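Side-chain contacts in CT253 (Chlamydia trachomatis serovar L2, PDB 6UXC), which is of unknown function but is probably made as a lipoprotein with a signal sequence, and binds a sodium ion in the crystal: residues Leu37-Gln42 and Tyr154-Lys159; Arg51-His54 and Lys58-Leu61; Met132-Ile137 and Val178-Gly183; Lys159-Thr164 and Leu168-Leu173. One frame throughout, in Å; residues are numbered along the deposited sequence.

Contact 1 of 4, residues Leu37-Gln42 and Tyr154-Lys159; sequences LPWNLQ and YGWRSK
Gly155 O takes two bonds at the start of the type II beta turn Gly155-Ser158: the backbone N and the hydroxyl of Ser158 both donate to it. The Ser158 OG to Gly155 O bond measures 2.9 Å and arrives in the carbonyl plane, on a lone pair. The turn is thus held twice at its closure, and it presents Gly155 and Trp156 to the indole of Trp39, which lies just before helix 41-55. Trp156 CB sits over the five-membered ring of Trp39, 3.6 Å from its centroid and 15° off the normal, a CH-pi contact. Trp156 N lies over the same face, 3.4 Å from Trp39 CZ3; Gly155 CA approaches obliquely, 3.5 Å from Trp39 CZ3. Leu37 CD1 covers the opposite face. With Trp156 CG anti to the backbone N (chi1 179°), its indole runs on past the Trp39 ring; the planes are 46° apart, an oblique pair, neither a stack nor edge-to-face. Both indole nitrogens turn to helix 41-55, Trp39 NE1 to Glu44 and Trp156 NE1 to Glu48. Beyond CB, the Trp156 indole comes near the Trp39 ring through CE3, 3.8 Å from Trp39 CD1.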
loop_
_atom_site.group_PDB
_atom_site.type_symbol
_atom_site.label_atom_id
_atom_site.label_comp_id
_atom_site.label_asym_id
_atom_site.label_seq_id
_atom_site.Cartn_x
_atom_site.Cartn_y
_atom_site.Cartn_z
ATOM N N LEU A 37 -18.295 -5.094 4.061
ATOM C CA LEU A 37 -18.019 -3.899 3.287
ATOM C C LEU A 37 -18.450 -4.084 1.849
ATOM O O LEU A 37 -18.212 -5.136 1.254
ATOM C CB LEU A 37 -16.531 -3.570 3.305
ATOM C CG LEU A 37 -16.029 -2.688 4.433
ATOM C CD1 LEU A 37 -14.648 -2.237 4.063
ATOM C CD2 LEU A 37 -16.958 -1.494 4.694
ATOM N N PRO A 38 -19.075 -3.057 1.252
ATOM C CA PRO A 38 -19.458 -3.143 -0.155
ATOM C C PRO A 38 -18.315 -2.927 -1.133
ATOM O O PRO A 38 -18.569 -2.766 -2.329
ATOM C CB PRO A 38 -20.512 -2.031 -0.283
ATOM C CG PRO A 38 -20.103 -1.027 0.713
ATOM C CD PRO A 38 -19.536 -1.808 1.878
ATOM N N TRP A 39 -17.067 -2.914 -0.669
ATOM C CA TRP A 39 -15.938 -2.862 -1.574
ATOM C C TRP A 39 -14.822 -3.706 -0.988
ATOM O O TRP A 39 -14.848 -4.090 0.179
ATOM C CB TRP A 39 -15.468 -1.412 -1.844
ATOM C CG TRP A 39 -14.699 -0.763 -0.702
ATOM C CD1 TRP A 39 -13.343 -0.746 -0.511
ATOM C CD2 TRP A 39 -15.261 -0.039 0.403
ATOM N NE1 TRP A 39 -13.033 -0.065 0.658
ATOM C CE2 TRP A 39 -14.189 0.388 1.223
ATOM C CE3 TRP A 39 -16.558 0.299 0.772
ATOM C CZ2 TRP A 39 -14.387 1.122 2.404
ATOM C CZ3 TRP A 39 -16.749 1.030 1.938
ATOM C CH2 TRP A 39 -15.659 1.431 2.735
ATOM N N ASN A 40 -13.821 -3.970 -1.816
ATOM C CA ASN A 40 -12.672 -4.777 -1.440
ATOM C C ASN A 40 -11.566 -3.879 -0.888
ATOM O O ASN A 40 -11.088 -2.983 -1.583
ATOM C CB ASN A 40 -12.184 -5.540 -2.671
ATOM C CG ASN A 40 -10.984 -6.381 -2.387
ATOM O OD1 ASN A 40 -9.869 -6.045 -2.774
ATOM N ND2 ASN A 40 -11.202 -7.498 -1.702
ATOM N N LEU A 41 -11.174 -4.116 0.366
ATOM C CA LEU A 41 -10.175 -3.255 0.999
ATOM C C LEU A 41 -8.860 -3.267 0.228
ATOM O O LEU A 41 -8.254 -2.208 -0.002
ATOM C CB LEU A 41 -9.966 -3.712 2.435
ATOM C CG LEU A 41 -9.479 -2.706 3.453
ATOM C CD1 LEU A 41 -10.455 -1.505 3.655
ATOM C CD2 LEU A 41 -9.279 -3.452 4.748
ATOM N N GLN A 42 -8.393 -4.451 -0.183
ATOM C CA GLN A 42 -7.177 -4.528 -0.999
ATOM C C GLN A 42 -7.281 -3.662 -2.243
ATOM O O GLN A 42 -6.313 -2.982 -2.626
ATOM C CB GLN A 42 -6.893 -5.969 -1.432
ATOM C CG GLN A 42 -6.219 -6.805 -0.407
ATOM N N TYR A 154 -21.930 5.875 2.643
ATOM C CA TYR A 154 -20.738 6.720 2.559
ATOM C C TYR A 154 -19.491 5.861 2.439
ATOM O O TYR A 154 -18.527 6.019 3.184
ATOM C CB TYR A 154 -20.615 7.624 3.784
ATOM C CG TYR A 154 -21.861 8.403 4.142
ATOM C CD1 TYR A 154 -22.355 9.400 3.299
ATOM C CD2 TYR A 154 -22.522 8.179 5.335
ATOM C CE1 TYR A 154 -23.480 10.120 3.628
ATOM C CE2 TYR A 154 -23.658 8.906 5.674
ATOM C CZ TYR A 154 -24.122 9.875 4.818
ATOM O OH TYR A 154 -25.248 10.590 5.144
ATOM N N GLY A 155 -19.516 4.913 1.504
ATOM C CA GLY A 155 -18.399 4.016 1.295
ATOM C C GLY A 155 -17.390 4.585 0.305
ATOM O O GLY A 155 -17.584 5.648 -0.273
ATOM N N TRP A 156 -16.284 3.857 0.155
ATOM C CA TRP A 156 -15.194 4.303 -0.710
ATOM C C TRP A 156 -15.721 4.723 -2.071
ATOM O O TRP A 156 -16.536 4.017 -2.675
ATOM C CB TRP A 156 -14.153 3.190 -0.858
ATOM C CG TRP A 156 -13.025 3.560 -1.751
ATOM C CD1 TRP A 156 -12.230 4.672 -1.667
ATOM C CD2 TRP A 156 -12.542 2.809 -2.866
ATOM N NE1 TRP A 156 -11.292 4.659 -2.671
ATOM C CE2 TRP A 156 -11.462 3.522 -3.418
ATOM C CE3 TRP A 156 -12.916 1.598 -3.447
ATOM C CZ2 TRP A 156 -10.750 3.067 -4.526
ATOM C CZ3 TRP A 156 -12.213 1.151 -4.557
ATOM C CH2 TRP A 156 -11.150 1.880 -5.079
ATOM N N ARG A 157 -15.242 5.881 -2.533
ATOM C CA ARG A 157 -15.598 6.530 -3.791
ATOM C C ARG A 157 -16.733 7.529 -3.602
ATOM O O ARG A 157 -16.722 8.598 -4.216
ATOM C CB ARG A 157 -15.976 5.517 -4.866
ATOM C CG ARG A 157 -14.847 4.563 -5.234
ATOM C CD ARG A 157 -14.902 4.289 -6.710
ATOM N NE ARG A 157 -14.041 3.198 -7.149
ATOM C CZ ARG A 157 -12.816 3.358 -7.641
ATOM N NH1 ARG A 157 -12.278 4.569 -7.750
ATOM N NH2 ARG A 157 -12.128 2.294 -8.026
ATOM N N SER A 158 -17.712 7.203 -2.760
ATOM C CA SER A 158 -18.791 8.146 -2.490
ATOM C C SER A 158 -18.199 9.471 -2.021
ATOM O O SER A 158 -17.052 9.517 -1.556
ATOM C CB SER A 158 -19.757 7.578 -1.451
ATOM O OG SER A 158 -19.358 7.940 -0.148
ATOM N N LYS A 159 -18.967 10.556 -2.154
ATOM C CA LYS A 159 -18.438 11.886 -1.862
ATOM C C LYS A 159 -17.873 11.960 -0.450
ATOM O O LYS A 159 -16.763 12.465 -0.234
ATOM C CB LYS A 159 -19.539 12.932 -2.046
#

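Contact 2 of 4, residues Arg51-His54 and Lys58-Leu61; sequences RRLH and KLLL. With NA (sodium ion), chain C.
The imidazole of His54 has water 1 at its edge, in the ring plane, with the water oxygen 3.7 Å from His54 CD2; the base of the same side chain meets Leu61, whose CD2 lies 4.1 Å from His54 CB. Water 1 links the strand to the sodium ion: it accepts a hydrogen bond of 2.9 Å from Leu61 N and is a ligand of the metal. The ion sits where the last turn of helix 41-55 faces the short strand 59-61. Leu53 O and His54 O reach it from the helix, and Leu59 O comes from the strand with the shortest of the bonds described here, 2.2 Å from Leu59 O to sodium. Water 2 and Ser56 O, from the connecting residues, complete six ligands. Strand 19-28, helix 41-55 and strand 59-61 form a beta-alpha-beta crossover, since the two strands run parallel as neighbours in the sheet, and the cation is bound at the junction of its helix with its second strand. Carbonyl oxygens at the C-terminal end of a helix carry partial negative charge, which probably favours a cation here; Leu53 O and Leu59 O, both bound to the ion, are 3.6 Å apart. Away from the ion, the contact is between leucine side chains. Those of Leu53 and Leu59 cross obliquely, with Leu53 CD2 3.7 Å from Leu59 CD1, and Leu53 CD1 reaches Leu61 CD1 at 4.2 Å. Leu61 has CG anti to its backbone N (chi1 177°), which brings the CD2 methyl alongside His54 N, 4.0 Å away.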
loop_
_atom_site.group_PDB
_atom_site.type_symbol
_atom_site.label_atom_id
_atom_site.label_comp_id
_atom_site.label_asym_id
_atom_site.label_seq_id
_atom_site.Cartn_x
_atom_site.Cartn_y
_atom_site.Cartn_z
ATOM N N ARG A 51 -2.595 5.904 -6.930
ATOM C CA ARG A 51 -2.875 7.272 -7.342
ATOM C C ARG A 51 -1.867 8.251 -6.736
ATOM O O ARG A 51 -1.462 9.229 -7.373
ATOM C CB ARG A 51 -4.297 7.683 -6.953
ATOM C CG ARG A 51 -5.372 7.126 -7.855
ATOM C CD ARG A 51 -6.760 7.510 -7.356
ATOM N NE ARG A 51 -7.816 6.949 -8.183
ATOM C CZ ARG A 51 -8.302 7.531 -9.275
ATOM N NH1 ARG A 51 -7.829 8.688 -9.692
ATOM N NH2 ARG A 51 -9.273 6.947 -9.953
ATOM N N ARG A 52 -1.472 8.018 -5.491
ATOM C CA ARG A 52 -0.545 8.931 -4.829
ATOM C C ARG A 52 0.890 8.769 -5.308
ATOM O O ARG A 52 1.649 9.753 -5.307
ATOM C CB ARG A 52 -0.647 8.727 -3.319
ATOM C CG ARG A 52 -1.926 9.334 -2.728
ATOM C CD ARG A 52 -2.088 8.973 -1.256
ATOM N NE ARG A 52 -3.228 9.664 -0.650
ATOM C CZ ARG A 52 -4.495 9.286 -0.793
ATOM N NH1 ARG A 52 -4.805 8.216 -1.531
ATOM N NH2 ARG A 52 -5.459 9.986 -0.206
ATOM N N LEU A 53 1.299 7.553 -5.666
ATOM C CA LEU A 53 2.627 7.394 -6.246
ATOM C C LEU A 53 2.657 8.027 -7.621
ATOM O O LEU A 53 3.661 8.641 -8.012
ATOM C CB LEU A 53 2.993 5.915 -6.316
ATOM C CG LEU A 53 3.111 5.164 -4.997
ATOM C CD1 LEU A 53 3.321 3.667 -5.283
ATOM C CD2 LEU A 53 4.262 5.691 -4.204
ATOM N N HIS A 54 1.542 7.915 -8.356
ATOM C CA HIS A 54 1.405 8.586 -9.653
ATOM C C HIS A 54 1.485 10.104 -9.489
ATOM O O HIS A 54 2.270 10.778 -10.167
ATOM C CB HIS A 54 0.078 8.155 -10.299
ATOM C CG HIS A 54 -0.205 8.794 -11.610
ATOM N ND1 HIS A 54 -1.482 9.003 -12.066
ATOM C CD2 HIS A 54 0.621 9.296 -12.554
ATOM C CE1 HIS A 54 -1.434 9.601 -13.242
ATOM N NE2 HIS A 54 -0.169 9.798 -13.556
ATOM N N LYS A 58 8.100 13.003 -7.236
ATOM C CA LYS A 58 9.373 12.404 -6.879
ATOM C C LYS A 58 9.537 11.005 -7.445
ATOM O O LYS A 58 10.663 10.498 -7.492
ATOM C CB LYS A 58 9.502 12.294 -5.360
ATOM C CG LYS A 58 9.743 13.611 -4.633
ATOM C CD LYS A 58 9.774 13.378 -3.128
ATOM N N LEU A 59 8.446 10.375 -7.843
ATOM C CA LEU A 59 8.445 8.961 -8.201
ATOM C C LEU A 59 7.758 8.783 -9.541
ATOM O O LEU A 59 6.701 9.374 -9.781
ATOM C CB LEU A 59 7.719 8.124 -7.145
ATOM C CG LEU A 59 8.291 8.267 -5.731
ATOM C CD1 LEU A 59 7.409 7.476 -4.745
ATOM C CD2 LEU A 59 9.744 7.833 -5.626
ATOM N N LEU A 60 8.360 7.974 -10.414
ATOM C CA LEU A 60 7.798 7.678 -11.727
ATOM C C LEU A 60 7.208 6.276 -11.667
ATOM O O LEU A 60 7.949 5.297 -11.563
ATOM C CB LEU A 60 8.863 7.744 -12.812
ATOM C CG LEU A 60 8.395 7.493 -14.248
ATOM C CD1 LEU A 60 7.301 8.444 -14.623
ATOM C CD2 LEU A 60 9.564 7.647 -15.224
ATOM N N LEU A 61 5.898 6.177 -11.762
ATOM C CA LEU A 61 5.200 4.924 -11.491
ATOM C C LEU A 61 4.970 4.220 -12.815
ATOM O O LEU A 61 4.253 4.737 -13.696
ATOM C CB LEU A 61 3.883 5.175 -10.770
ATOM C CG LEU A 61 3.032 3.946 -10.492
ATOM C CD1 LEU A 61 3.662 3.023 -9.468
ATOM C CD2 LEU A 61 1.645 4.354 -10.065
HETATM NA NA NA C . 4.615 10.030 -9.821
HETATM O O HOH W 1 4.245 8.589 -11.964
HETATM O O HOH W 2 5.044 11.298 -11.981
#

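Contact 3 of 4, residues Met132-Ile137 and Val178-Gly183; sequences MIYQEI and VARVEG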
loop_
_atom_site.group_PDB
_atom_site.type_symbol
_atom_site.label_atom_id
_atom_site.label_comp_id
_atom_site.label_asym_id
_atom_site.label_seq_id
_atom_site.Cartn_x
_atom_site.Cartn_y
_atom_site.Cartn_z
ATOM N N MET A 132 16.077 -5.632 -0.042
ATOM C CA MET A 132 15.062 -4.895 0.700
ATOM C C MET A 132 15.718 -3.713 1.413
ATOM O O MET A 132 16.541 -3.917 2.314
ATOM C CB MET A 132 14.362 -5.804 1.709
ATOM C CG MET A 132 13.114 -5.177 2.265
ATOM S SD MET A 132 12.150 -6.149 3.449
ATOM C CE MET A 132 11.870 -7.700 2.629
ATOM N N ILE A 133 15.328 -2.485 1.044
ATOM C CA ILE A 133 15.963 -1.277 1.583
ATOM C C ILE A 133 15.117 -0.567 2.632
ATOM O O ILE A 133 15.615 0.365 3.288
ATOM C CB ILE A 133 16.323 -0.272 0.469
ATOM C CG1 ILE A 133 15.071 0.201 -0.269
ATOM C CG2 ILE A 133 17.319 -0.915 -0.493
ATOM C CD1 ILE A 133 15.296 1.419 -1.149
ATOM N N TYR A 134 13.863 -0.964 2.810
ATOM C CA TYR A 134 12.979 -0.345 3.777
ATOM C C TYR A 134 11.924 -1.364 4.181
ATOM O O TYR A 134 11.358 -2.056 3.313
ATOM C CB TYR A 134 12.319 0.899 3.181
ATOM C CG TYR A 134 11.259 1.508 4.050
ATOM C CD1 TYR A 134 11.562 1.953 5.334
ATOM C CD2 TYR A 134 9.958 1.684 3.586
ATOM C CE1 TYR A 134 10.593 2.514 6.138
ATOM C CE2 TYR A 134 8.987 2.248 4.388
ATOM C CZ TYR A 134 9.308 2.665 5.662
ATOM O OH TYR A 134 8.352 3.232 6.477
ATOM N N GLN A 135 11.675 -1.446 5.489
ATOM C CA GLN A 135 10.565 -2.238 6.007
ATOM C C GLN A 135 10.069 -1.568 7.273
ATOM O O GLN A 135 10.860 -1.332 8.194
ATOM C CB GLN A 135 10.977 -3.674 6.324
ATOM C CG GLN A 135 9.847 -4.514 6.911
ATOM C CD GLN A 135 10.260 -5.940 7.153
ATOM O OE1 GLN A 135 9.796 -6.846 6.478
ATOM N NE2 GLN A 135 11.139 -6.148 8.124
ATOM N N GLU A 136 8.774 -1.287 7.330
ATOM C CA GLU A 136 8.215 -0.663 8.515
ATOM C C GLU A 136 6.726 -0.918 8.553
ATOM O O GLU A 136 6.064 -0.946 7.515
ATOM C CB GLU A 136 8.491 0.841 8.533
ATOM C CG GLU A 136 8.046 1.541 9.831
ATOM C CD GLU A 136 8.405 3.021 9.855
ATOM O OE1 GLU A 136 8.909 3.540 8.841
ATOM O OE2 GLU A 136 8.194 3.674 10.908
ATOM N N ILE A 137 6.202 -1.074 9.769
ATOM C CA ILE A 137 4.764 -1.170 9.983
ATOM C C ILE A 137 4.252 0.212 10.355
ATOM O O ILE A 137 4.709 0.811 11.337
ATOM C CB ILE A 137 4.429 -2.212 11.056
ATOM C CG1 ILE A 137 4.907 -3.585 10.578
ATOM C CG2 ILE A 137 2.946 -2.193 11.367
ATOM C CD1 ILE A 137 4.790 -4.682 11.598
ATOM N N VAL A 178 3.004 6.827 1.470
ATOM C CA VAL A 178 3.697 7.381 0.316
ATOM C C VAL A 178 4.823 8.306 0.753
ATOM O O VAL A 178 5.878 8.329 0.113
ATOM C CB VAL A 178 2.703 8.075 -0.623
ATOM C CG1 VAL A 178 3.437 8.841 -1.701
ATOM C CG2 VAL A 178 1.794 7.042 -1.267
ATOM N N ALA A 179 4.661 9.032 1.863
ATOM C CA ALA A 179 5.746 9.890 2.335
ATOM C C ALA A 179 6.976 9.067 2.689
ATOM O O ALA A 179 8.110 9.473 2.388
ATOM C CB ALA A 179 5.302 10.709 3.554
ATOM N N ARG A 180 6.765 7.902 3.325
ATOM C CA ARG A 180 7.875 7.026 3.678
ATOM C C ARG A 180 8.524 6.424 2.440
ATOM O O ARG A 180 9.760 6.362 2.353
ATOM C CB ARG A 180 7.387 5.912 4.599
ATOM C CG ARG A 180 6.954 6.421 5.958
ATOM C CD ARG A 180 8.137 6.973 6.753
ATOM N NE ARG A 180 8.025 6.559 8.142
ATOM C CZ ARG A 180 7.290 7.185 9.054
ATOM N NH1 ARG A 180 6.605 8.277 8.731
ATOM N NH2 ARG A 180 7.247 6.717 10.296
ATOM N N VAL A 181 7.716 5.966 1.485
ATOM C CA VAL A 181 8.279 5.416 0.257
ATOM C C VAL A 181 9.126 6.472 -0.438
ATOM O O VAL A 181 10.239 6.195 -0.901
ATOM C CB VAL A 181 7.166 4.893 -0.659
ATOM C CG1 VAL A 181 7.753 4.495 -2.033
ATOM C CG2 VAL A 181 6.493 3.682 0.005
ATOM N N GLU A 182 8.595 7.692 -0.548
ATOM C CA GLU A 182 9.348 8.778 -1.172
ATOM C C GLU A 182 10.668 9.009 -0.471
ATOM O O GLU A 182 11.715 9.207 -1.117
ATOM C CB GLU A 182 8.531 10.064 -1.133
ATOM C CG GLU A 182 7.361 10.073 -2.053
ATOM C CD GLU A 182 6.606 11.378 -1.987
ATOM O OE1 GLU A 182 6.614 12.026 -0.915
ATOM O OE2 GLU A 182 5.998 11.761 -3.001
ATOM N N GLY A 183 10.631 9.029 0.862
ATOM C CA GLY A 183 11.844 9.280 1.617
ATOM C C GLY A 183 12.903 8.214 1.408
ATOM O O GLY A 183 14.080 8.524 1.197
#
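Glu136 and Arg180 form a two-pronged salt bridge between strand 131-143, at the edge of the mixed sheet, and helix 165-184 packed on that sheet. The guanidinium grips side-on: Arg180 NE donates to Glu136 OE1 at 3.2 Å, and Arg180 NH2 donates to Glu136 OE2, also at 3.2 Å. The Arg180 chain bends at chi2 (-67°) and chi3, turning the guanidinium to the carboxylate. Both bonds are fairly straight, but the carboxylate is met on its syn sides from about 33° out of its plane, and the two flat groups are turned 48° against each other. Arg180 NH1 has its own salt bridge to Glu176 one turn earlier in the helix, leaving every guanidinium nitrogen with a carboxylate partner. Glu136 OE1 also receives the Tyr134 hydroxyl and lies at the edge of that ring, in its plane; the modelled 2.4 Å from Tyr134 OH to Glu136 OE1 is too short to be taken at face value. Tyr134 belongs with Ile133 to a classic beta bulge opposite Val122, and Glu136 points to the same helix. The Tyr134 ring stacks on Tyr184, while its phenol end crosses the aliphatic base of Arg180, Tyr134 OH lying 3.4 Å from Arg180 CB.

Contact 4 of 4, residues Lys159-Thr164 and Leu168-Leu173; sequences KNFDST and LMHQRL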
loop_
_atom_site.group_PDB
_atom_site.type_symbol
_atom_site.label_atom_id
_atom_site.label_comp_id
_atom_site.label_asym_id
_atom_site.label_seq_id
_atom_site.Cartn_x
_atom_site.Cartn_y
_atom_site.Cartn_z
ATOM N N LYS A 159 -18.967 10.556 -2.154
ATOM C CA LYS A 159 -18.438 11.886 -1.862
ATOM C C LYS A 159 -17.873 11.960 -0.450
ATOM O O LYS A 159 -16.763 12.465 -0.234
ATOM C CB LYS A 159 -19.539 12.932 -2.046
ATOM N N ASN A 160 -18.613 11.441 0.522
ATOM C CA ASN A 160 -18.361 11.726 1.923
ATOM C C ASN A 160 -17.564 10.644 2.626
ATOM O O ASN A 160 -17.465 10.671 3.856
ATOM C CB ASN A 160 -19.686 11.937 2.650
ATOM C CG ASN A 160 -20.517 13.014 2.018
ATOM O OD1 ASN A 160 -21.647 12.774 1.595
ATOM N ND2 ASN A 160 -19.956 14.215 1.931
ATOM N N PHE A 161 -16.990 9.689 1.889
ATOM C CA PHE A 161 -16.208 8.653 2.557
ATOM C C PHE A 161 -15.091 9.275 3.381
ATOM O O PHE A 161 -14.786 8.815 4.491
ATOM C CB PHE A 161 -15.629 7.670 1.534
ATOM C CG PHE A 161 -14.758 6.617 2.138
ATOM C CD1 PHE A 161 -15.285 5.740 3.075
ATOM C CD2 PHE A 161 -13.423 6.474 1.768
ATOM C CE1 PHE A 161 -14.513 4.749 3.655
ATOM C CE2 PHE A 161 -12.644 5.479 2.344
ATOM C CZ PHE A 161 -13.183 4.614 3.276
ATOM N N ASP A 162 -14.449 10.308 2.849
ATOM C CA ASP A 162 -13.309 10.893 3.534
ATOM C C ASP A 162 -13.707 11.584 4.839
ATOM O O ASP A 162 -12.819 11.978 5.605
ATOM C CB ASP A 162 -12.592 11.855 2.574
ATOM C CG ASP A 162 -11.955 11.140 1.362
ATOM O OD1 ASP A 162 -11.904 9.886 1.328
ATOM O OD2 ASP A 162 -11.494 11.843 0.431
ATOM N N SER A 163 -15.011 11.718 5.120
ATOM C CA SER A 163 -15.519 12.251 6.380
ATOM C C SER A 163 -15.955 11.167 7.366
ATOM O O SER A 163 -16.323 11.492 8.504
ATOM C CB SER A 163 -16.705 13.189 6.106
ATOM O OG SER A 163 -16.347 14.227 5.203
ATOM N N THR A 164 -15.937 9.902 6.965
ATOM C CA THR A 164 -16.258 8.828 7.885
ATOM C C THR A 164 -15.027 8.453 8.693
ATOM O O THR A 164 -13.904 8.799 8.319
ATOM C CB THR A 164 -16.741 7.597 7.133
ATOM O OG1 THR A 164 -15.643 7.075 6.360
ATOM C CG2 THR A 164 -17.921 7.956 6.240
ATOM N N LEU A 168 -11.257 8.882 7.097
ATOM C CA LEU A 168 -10.272 9.762 7.724
ATOM C C LEU A 168 -9.010 8.979 8.062
ATOM O O LEU A 168 -7.886 9.426 7.798
ATOM C CB LEU A 168 -10.883 10.370 8.987
ATOM C CG LEU A 168 -11.993 11.393 8.769
ATOM C CD1 LEU A 168 -12.810 11.659 10.045
ATOM C CD2 LEU A 168 -11.375 12.690 8.286
ATOM N N MET A 169 -9.195 7.800 8.661
ATOM C CA MET A 169 -8.081 6.943 9.038
ATOM C C MET A 169 -7.293 6.512 7.807
ATOM O O MET A 169 -6.059 6.632 7.770
ATOM C CB MET A 169 -8.622 5.733 9.806
ATOM C CG MET A 169 -7.576 4.834 10.421
ATOM S SD MET A 169 -7.146 3.475 9.332
ATOM C CE MET A 169 -8.629 2.460 9.429
ATOM N N HIS A 170 -7.998 6.053 6.775
ATOM C CA HIS A 170 -7.322 5.632 5.546
ATOM C C HIS A 170 -6.508 6.758 4.929
ATOM O O HIS A 170 -5.373 6.543 4.485
ATOM C CB HIS A 170 -8.343 5.130 4.542
ATOM C CG HIS A 170 -8.871 3.770 4.853
ATOM N ND1 HIS A 170 -9.722 3.103 4.006
ATOM C CD2 HIS A 170 -8.689 2.955 5.922
ATOM C CE1 HIS A 170 -10.035 1.931 4.527
ATOM N NE2 HIS A 170 -9.425 1.823 5.695
ATOM N N GLN A 171 -7.093 7.951 4.844
ATOM C CA GLN A 171 -6.415 9.077 4.215
ATOM C C GLN A 171 -5.078 9.354 4.896
ATOM O O GLN A 171 -4.049 9.517 4.227
ATOM C CB GLN A 171 -7.336 10.295 4.267
ATOM C CG GLN A 171 -6.888 11.461 3.441
ATOM C CD GLN A 171 -7.841 12.623 3.571
ATOM O OE1 GLN A 171 -8.212 13.009 4.679
ATOM N NE2 GLN A 171 -8.259 13.177 2.443
ATOM N N ARG A 172 -5.060 9.362 6.225
ATOM C CA ARG A 172 -3.805 9.652 6.919
ATOM C C ARG A 172 -2.795 8.538 6.676
ATOM O O ARG A 172 -1.601 8.800 6.473
ATOM C CB ARG A 172 -4.043 9.849 8.419
ATOM C CG ARG A 172 -4.701 11.177 8.782
ATOM C CD ARG A 172 -4.442 11.547 10.251
ATOM N NE ARG A 172 -4.775 10.422 11.107
ATOM C CZ ARG A 172 -6.007 10.149 11.533
ATOM N NH1 ARG A 172 -7.018 10.958 11.218
ATOM N NH2 ARG A 172 -6.218 9.084 12.297
ATOM N N LEU A 173 -3.263 7.291 6.691
ATOM C CA LEU A 173 -2.386 6.155 6.460
ATOM C C LEU A 173 -1.808 6.170 5.049
ATOM O O LEU A 173 -0.606 5.925 4.868
ATOM C CB LEU A 173 -3.162 4.873 6.731
ATOM C CG LEU A 173 -2.411 3.556 6.672
ATOM C CD1 LEU A 173 -1.208 3.526 7.601
ATOM C CD2 LEU A 173 -3.385 2.429 7.008
#
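Leu168 N donates to Thr164 O in a backbone hydrogen bond of 2.9 Å that is nearly straight, 171° at the hydrogen, and closes the first turn of helix 165-184. Thr164 is the residue before that helix, and its hydroxyl is used twice: Thr164 OG1 donates to Phe161 O at 2.7 Å, on a lone pair in the carbonyl plane, and accepts from Gly167 N. Phe161 O receives Thr164 N as well, so two bonds from one residue fix the end of the 3-10 segment 161-163 against the helix start. This is a threonine N-cap, with the hydroxyl joining the preceding turn to a first-turn backbone amide, Gly167 N. Leu168 lies against the backbone of residues 162-164 and packs its methyls on carbonyls: CD2 lies tightly, 3.1 Å from Asp162 O, and CD1 is 3.8 Å from Ser163 O. Between the rings, Phe161 points its CZ edge at the imidazole, with His170 ND1 in the Phe161 plane and 3.8 Å from Phe161 CZ. The planes stand 67° apart, an oblique pair. Phe161 CG is anti to the backbone N (chi1 177°), which extends the ring over to the helix. His170 is held by hydrogen bonds at both nitrogens, ND1 to Glu44 and NE2 to Gln103. Among the polar side chains, Asp162 OD2 and Gln171 NE2 stay 4.0 Å apart, too far for a hydrogen bond.

How the contacts relate
Contacts 1 and 4 form one region at the end of the molecule away from contact 3: their centres are about 10 Å apart, they share Lys159, and Phe161 packs against the backbone of Tyr154-Trp156, with Tyr154 O 3.3 Å from Phe161 CD1. Leu41 also touches His170, so the start of helix 41-55 meets helix 165-184 here. Farther along the same two helices lie contacts 2 and 3, with centres about 14 Å apart; Arg52 packs on Val178, and Leu59 on Val181 and Glu182. The sodium site belongs to contact 2 alone, and the centre of contact 1 is about 22 Å from that of contact 2. No active site is known.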